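Local coordinates for protein malonate decarboxylase subunit alpha (Acinetobacter baumannii ATCC 17978, PDB 6MPR) that probably exchanges the acetyl group on the acyl carrier protein for malonyl, as the carrier-protein transferase of malonate decarboxylase, at residues F116-I130 with S378-G390. Numbering follows the deposited sequence. Where two conformers were deposited one is given.
Sequences FSFAGPQSLRISQLI and STVTKGRLAGFGG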
loop_
_atom_site.group_PDB
_atom_site.type_symbol
_atom_site.label_atom_id
_atom_site.label_comp_id
_atom_site.label_asym_id
_atom_site.label_seq_id
_atom_site.Cartn_x
_atom_site.Cartn_y
_atom_site.Cartn_z
ATOM N N PHE A 116 -16.995 2.647 3.848
ATOM C CA PHE A 116 -16.553 3.804 3.070
ATOM C C PHE A 116 -15.259 4.365 3.639
ATOM O O PHE A 116 -14.771 3.929 4.687
ATOM C CB PHE A 116 -17.631 4.905 3.001
ATOM C CG PHE A 116 -17.817 5.690 4.289
ATOM C CD1 PHE A 116 -18.459 5.125 5.380
ATOM C CD2 PHE A 116 -17.387 7.007 4.380
ATOM C CE1 PHE A 116 -18.654 5.858 6.558
ATOM C CE2 PHE A 116 -17.566 7.743 5.541
ATOM C CZ PHE A 116 -18.186 7.164 6.641
ATOM N N SER A 117 -14.690 5.331 2.907
ATOM C CA SER A 117 -13.494 6.043 3.352
ATOM C C SER A 117 -13.707 7.535 3.557
ATOM O O SER A 117 -13.304 8.074 4.598
ATOM C CB SER A 117 -12.343 5.814 2.367
ATOM O OG SER A 117 -11.189 6.528 2.791
ATOM N N PHE A 118 -14.324 8.243 2.615
ATOM C CA PHE A 118 -14.480 9.684 2.777
ATOM C C PHE A 118 -15.946 10.095 2.764
ATOM O O PHE A 118 -16.752 9.530 2.025
ATOM C CB PHE A 118 -13.722 10.465 1.697
ATOM C CG PHE A 118 -13.826 11.956 1.862
ATOM C CD1 PHE A 118 -13.074 12.617 2.824
ATOM C CD2 PHE A 118 -14.705 12.690 1.083
ATOM C CE1 PHE A 118 -13.186 13.982 2.991
ATOM C CE2 PHE A 118 -14.816 14.071 1.238
ATOM C CZ PHE A 118 -14.061 14.712 2.193
ATOM N N ALA A 119 -16.279 11.066 3.615
ATOM C CA ALA A 119 -17.533 11.802 3.537
ATOM C C ALA A 119 -17.285 13.217 4.033
ATOM O O ALA A 119 -16.349 13.476 4.801
ATOM C CB ALA A 119 -18.650 11.137 4.349
ATOM N N GLY A 120 -18.138 14.133 3.577
ATOM C CA GLY A 120 -18.002 15.539 3.890
ATOM C C GLY A 120 -18.143 15.823 5.373
ATOM O O GLY A 120 -18.967 15.228 6.073
ATOM N N PRO A 121 -17.339 16.764 5.876
ATOM C CA PRO A 121 -17.307 17.023 7.323
ATOM C C PRO A 121 -18.495 17.798 7.868
ATOM O O PRO A 121 -18.652 17.863 9.096
ATOM C CB PRO A 121 -16.022 17.845 7.490
ATOM C CG PRO A 121 -15.901 18.582 6.196
ATOM C CD PRO A 121 -16.431 17.654 5.132
ATOM N N GLN A 122 -19.316 18.421 7.022
ATOM C CA GLN A 122 -20.406 19.245 7.525
ATOM C C GLN A 122 -21.764 18.563 7.451
ATOM O O GLN A 122 -22.726 19.077 8.032
ATOM C CB GLN A 122 -20.454 20.576 6.763
ATOM C CG GLN A 122 -19.232 21.437 7.005
ATOM C CD GLN A 122 -19.298 22.765 6.284
ATOM O OE1 GLN A 122 -20.030 22.918 5.305
ATOM N NE2 GLN A 122 -18.535 23.739 6.768
ATOM N N SER A 123 -21.853 17.414 6.799
ATOM C CA SER A 123 -23.139 16.766 6.574
ATOM C C SER A 123 -23.589 15.969 7.796
ATOM O O SER A 123 -22.803 15.225 8.395
ATOM C CB SER A 123 -23.060 15.857 5.353
ATOM O OG SER A 123 -24.248 15.082 5.230
ATOM N N LEU A 124 -24.861 16.123 8.160
ATOM C CA LEU A 124 -25.470 15.355 9.239
ATOM C C LEU A 124 -26.202 14.124 8.738
ATOM O O LEU A 124 -26.757 13.379 9.550
ATOM C CB LEU A 124 -26.455 16.220 10.025
ATOM C CG LEU A 124 -25.870 17.431 10.743
ATOM C CD1 LEU A 124 -25.920 18.669 9.849
ATOM C CD2 LEU A 124 -26.596 17.667 12.055
ATOM N N ARG A 125 -26.205 13.892 7.424
ATOM C CA ARG A 125 -27.104 12.898 6.841
ATOM C C ARG A 125 -26.754 11.474 7.266
ATOM O O ARG A 125 -27.652 10.690 7.582
ATOM C CB ARG A 125 -27.094 13.019 5.318
ATOM C CG ARG A 125 -28.283 13.752 4.747
ATOM C CD ARG A 125 -28.462 13.416 3.275
ATOM N NE ARG A 125 -29.638 12.581 3.039
ATOM C CZ ARG A 125 -29.966 12.071 1.854
ATOM N NH1 ARG A 125 -29.216 12.321 0.785
ATOM N NH2 ARG A 125 -31.047 11.315 1.736
ATOM N N ILE A 126 -25.467 11.100 7.254
ATOM C CA ILE A 126 -25.100 9.729 7.627
ATOM C C ILE A 126 -25.466 9.463 9.086
ATOM O O ILE A 126 -26.061 8.431 9.417
ATOM C CB ILE A 126 -23.602 9.469 7.354
ATOM C CG1 ILE A 126 -23.342 9.305 5.852
ATOM C CG2 ILE A 126 -23.108 8.239 8.127
ATOM C CD1 ILE A 126 -21.857 9.295 5.480
ATOM N N SER A 127 -25.122 10.399 9.978
ATOM C CA SER A 127 -25.512 10.273 11.381
ATOM C C SER A 127 -27.020 10.141 11.528
ATOM O O SER A 127 -27.504 9.364 12.358
ATOM C CB SER A 127 -25.017 11.472 12.193
ATOM O OG SER A 127 -23.639 11.333 12.495
ATOM N N GLN A 128 -27.781 10.902 10.738
ATOM C CA GLN A 128 -29.237 10.848 10.864
ATOM C C GLN A 128 -29.781 9.522 10.342
ATOM O O GLN A 128 -30.729 8.970 10.915
ATOM C CB GLN A 128 -29.879 12.029 10.130
ATOM C CG GLN A 128 -31.394 12.183 10.347
ATOM C CD GLN A 128 -31.791 12.420 11.805
ATOM O OE1 GLN A 128 -32.680 11.746 12.331
ATOM N NE2 GLN A 128 -31.143 13.385 12.455
ATOM N N LEU A 129 -29.195 8.988 9.265
ATOM C CA LEU A 129 -29.651 7.693 8.757
ATOM C C LEU A 129 -29.322 6.570 9.731
ATOM O O LEU A 129 -30.100 5.620 9.882
ATOM C CB LEU A 129 -29.043 7.409 7.383
ATOM C CG LEU A 129 -29.633 8.219 6.226
ATOM C CD1 LEU A 129 -28.783 8.083 4.966
ATOM C CD2 LEU A 129 -31.096 7.832 5.972
ATOM N N ILE A 130 -28.177 6.658 10.407
ATOM C CA ILE A 130 -27.854 5.689 11.453
ATOM C C ILE A 130 -28.868 5.776 12.591
ATOM O O ILE A 130 -29.410 4.762 13.045
ATOM C CB ILE A 130 -26.421 5.911 11.968
ATOM C CG1 ILE A 130 -25.404 5.489 10.912
ATOM C CG2 ILE A 130 -26.203 5.146 13.273
ATOM C CD1 ILE A 130 -23.990 6.105 11.115
ATOM N N SER A 378 -8.876 14.963 14.667
ATOM C CA SER A 378 -10.024 14.459 13.930
ATOM C C SER A 378 -10.802 15.624 13.334
ATOM O O SER A 378 -10.736 16.759 13.825
ATOM C CB SER A 378 -10.934 13.615 14.831
ATOM O OG SER A 378 -12.075 13.189 14.119
ATOM N N THR A 379 -11.522 15.339 12.253
ATOM C CA THR A 379 -12.477 16.290 11.696
ATOM C C THR A 379 -13.921 15.889 11.975
ATOM O O THR A 379 -14.837 16.623 11.591
ATOM C CB THR A 379 -12.271 16.461 10.186
ATOM O OG1 THR A 379 -12.404 15.190 9.541
ATOM C CG2 THR A 379 -10.888 17.065 9.888
ATOM N N VAL A 380 -14.151 14.761 12.646
ATOM C CA VAL A 380 -15.508 14.399 13.054
ATOM C C VAL A 380 -15.955 15.338 14.167
ATOM O O VAL A 380 -15.212 15.593 15.126
ATOM C CB VAL A 380 -15.563 12.923 13.489
ATOM C CG1 VAL A 380 -16.878 12.606 14.199
ATOM C CG2 VAL A 380 -15.356 11.996 12.291
ATOM N N THR A 381 -17.152 15.902 14.023
ATOM C CA THR A 381 -17.757 16.697 15.084
ATOM C C THR A 381 -19.148 16.159 15.382
ATOM O O THR A 381 -19.681 15.308 14.665
ATOM C CB THR A 381 -17.828 18.197 14.736
ATOM O OG1 THR A 381 -18.522 18.380 13.495
ATOM C CG2 THR A 381 -16.428 18.804 14.635
ATOM N N LYS A 382 -19.744 16.686 16.451
ATOM C CA LYS A 382 -21.017 16.169 16.940
ATOM C C LYS A 382 -22.071 16.156 15.834
ATOM O O LYS A 382 -22.285 17.157 15.144
ATOM C CB LYS A 382 -21.487 17.013 18.128
ATOM C CG LYS A 382 -22.700 16.449 18.861
ATOM C CD LYS A 382 -23.134 17.371 20.004
ATOM C CE LYS A 382 -24.064 16.660 20.979
ATOM N NZ LYS A 382 -25.237 16.053 20.297
ATOM N N GLY A 383 -22.704 14.998 15.644
ATOM C CA GLY A 383 -23.727 14.826 14.635
ATOM C C GLY A 383 -23.243 14.673 13.207
ATOM O O GLY A 383 -24.083 14.544 12.305
ATOM N N ARG A 384 -21.928 14.697 12.959
ATOM C CA ARG A 384 -21.380 14.691 11.600
ATOM C C ARG A 384 -20.283 13.632 11.452
ATOM O O ARG A 384 -19.102 13.909 11.652
ATOM C CB ARG A 384 -20.858 16.082 11.253
ATOM C CG ARG A 384 -21.959 17.155 11.290
ATOM C CD ARG A 384 -21.366 18.548 11.513
ATOM N NE ARG A 384 -22.340 19.617 11.275
ATOM C CZ ARG A 384 -23.299 19.973 12.127
ATOM N NH1 ARG A 384 -23.442 19.333 13.281
ATOM N NH2 ARG A 384 -24.136 20.963 11.814
ATOM N N LEU A 385 -20.658 12.427 11.041
ATOM C CA LEU A 385 -19.704 11.316 10.955
ATOM C C LEU A 385 -18.857 11.450 9.686
ATOM O O LEU A 385 -19.074 10.798 8.664
ATOM C CB LEU A 385 -20.455 9.993 11.019
ATOM C CG LEU A 385 -19.639 8.719 11.202
ATOM C CD1 LEU A 385 -18.742 8.843 12.410
ATOM C CD2 LEU A 385 -20.590 7.548 11.364
ATOM N N ALA A 386 -17.862 12.329 9.758
ATOM C CA ALA A 386 -16.960 12.519 8.632
ATOM C C ALA A 386 -16.209 11.220 8.331
ATOM O O ALA A 386 -16.101 10.316 9.166
ATOM C CB ALA A 386 -15.967 13.653 8.924
ATOM N N GLY A 387 -15.721 11.119 7.102
ATOM C CA GLY A 387 -14.806 10.067 6.728
ATOM C C GLY A 387 -13.405 10.626 6.661
ATOM O O GLY A 387 -13.187 11.835 6.688
ATOM N N PHE A 388 -12.432 9.733 6.580
ATOM C CA PHE A 388 -10.974 9.870 6.656
ATOM C C PHE A 388 -10.326 10.222 5.311
ATOM O O PHE A 388 -9.273 10.871 5.242
ATOM C CB PHE A 388 -10.365 8.528 7.112
ATOM C CG PHE A 388 -10.702 8.106 8.527
ATOM C CD1 PHE A 388 -10.597 8.991 9.582
ATOM C CD2 PHE A 388 -11.055 6.788 8.803
ATOM C CE1 PHE A 388 -10.887 8.589 10.896
ATOM C CE2 PHE A 388 -11.352 6.382 10.102
ATOM C CZ PHE A 388 -11.249 7.280 11.157
ATOM N N GLY A 389 -10.864 9.644 4.240
ATOM C CA GLY A 389 -10.160 9.738 2.971
ATOM C C GLY A 389 -8.746 9.183 3.056
ATOM O O GLY A 389 -8.493 8.139 3.668
ATOM N N GLY A 390 -7.797 9.901 2.457
ATOM C CA GLY A 390 -6.412 9.456 2.481
ATOM C C GLY A 390 -5.633 9.806 3.728
ATOM O O GLY A 390 -4.527 9.291 3.908
HETATM O O HOH W 1 -14.504 14.827 6.094
HETATM O O HOH W 2 -20.759 12.648 6.668
HETATM O O HOH W 3 -17.212 18.074 11.338
HETATM O O HOH W 4 -23.533 21.437 9.129
HETATM O O HOH W 5 -23.137 12.647 9.307
#
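The beta-alpha-beta crossover that leaves strand 111-116, runs through helix 125-131 and returns as strand 136-140 packs its connecting loop against a glycine-rich loop, G383-G389, from the half of the chain built on the other large sheet. At the corner after the strand, S117 O takes a straight bond from G389 N (2.9 Å, 173°); that donor stands above the carbonyl plane, well off the lone pairs. F388 N makes a weak, bent bond to the same oxygen. G387 CA lies only 3.3 Å from S117 O, a closeness made easy by the lack of a side chain. S117 OG turns to H141 O, while the F388 side chain, modelled in two conformers, packs on R402 of the second subunit.

Further along, waters bridge the two segments. One water donates to P121 O and T379 O and accepts from T381 OG1; another donates to S123 O and accepts from S127 N and L385 N, joining the start of the helix to the loop.

L385 makes the apolar contact with the helix. With CG anti to its backbone N (chi1 -169°), it sends CD2 to I130 CD1 (3.7 Å) and I126 CG2 (4.2 Å), crossing both side chains at about a right angle, and it also touches V454 of helix 450-458.

R384 runs alongside L124, pointing the same way, with L124 CD1 3.5 Å above one face of the guanidinium. The plane is held at its edge: a water accepts from R384 NH2 and donates to Q122 O, and R384 NH1 donates to K382 O (3.1 Å) from nearly along that carbonyl's axis and in the guanidinium plane, though the N-H...O angle is only 143°.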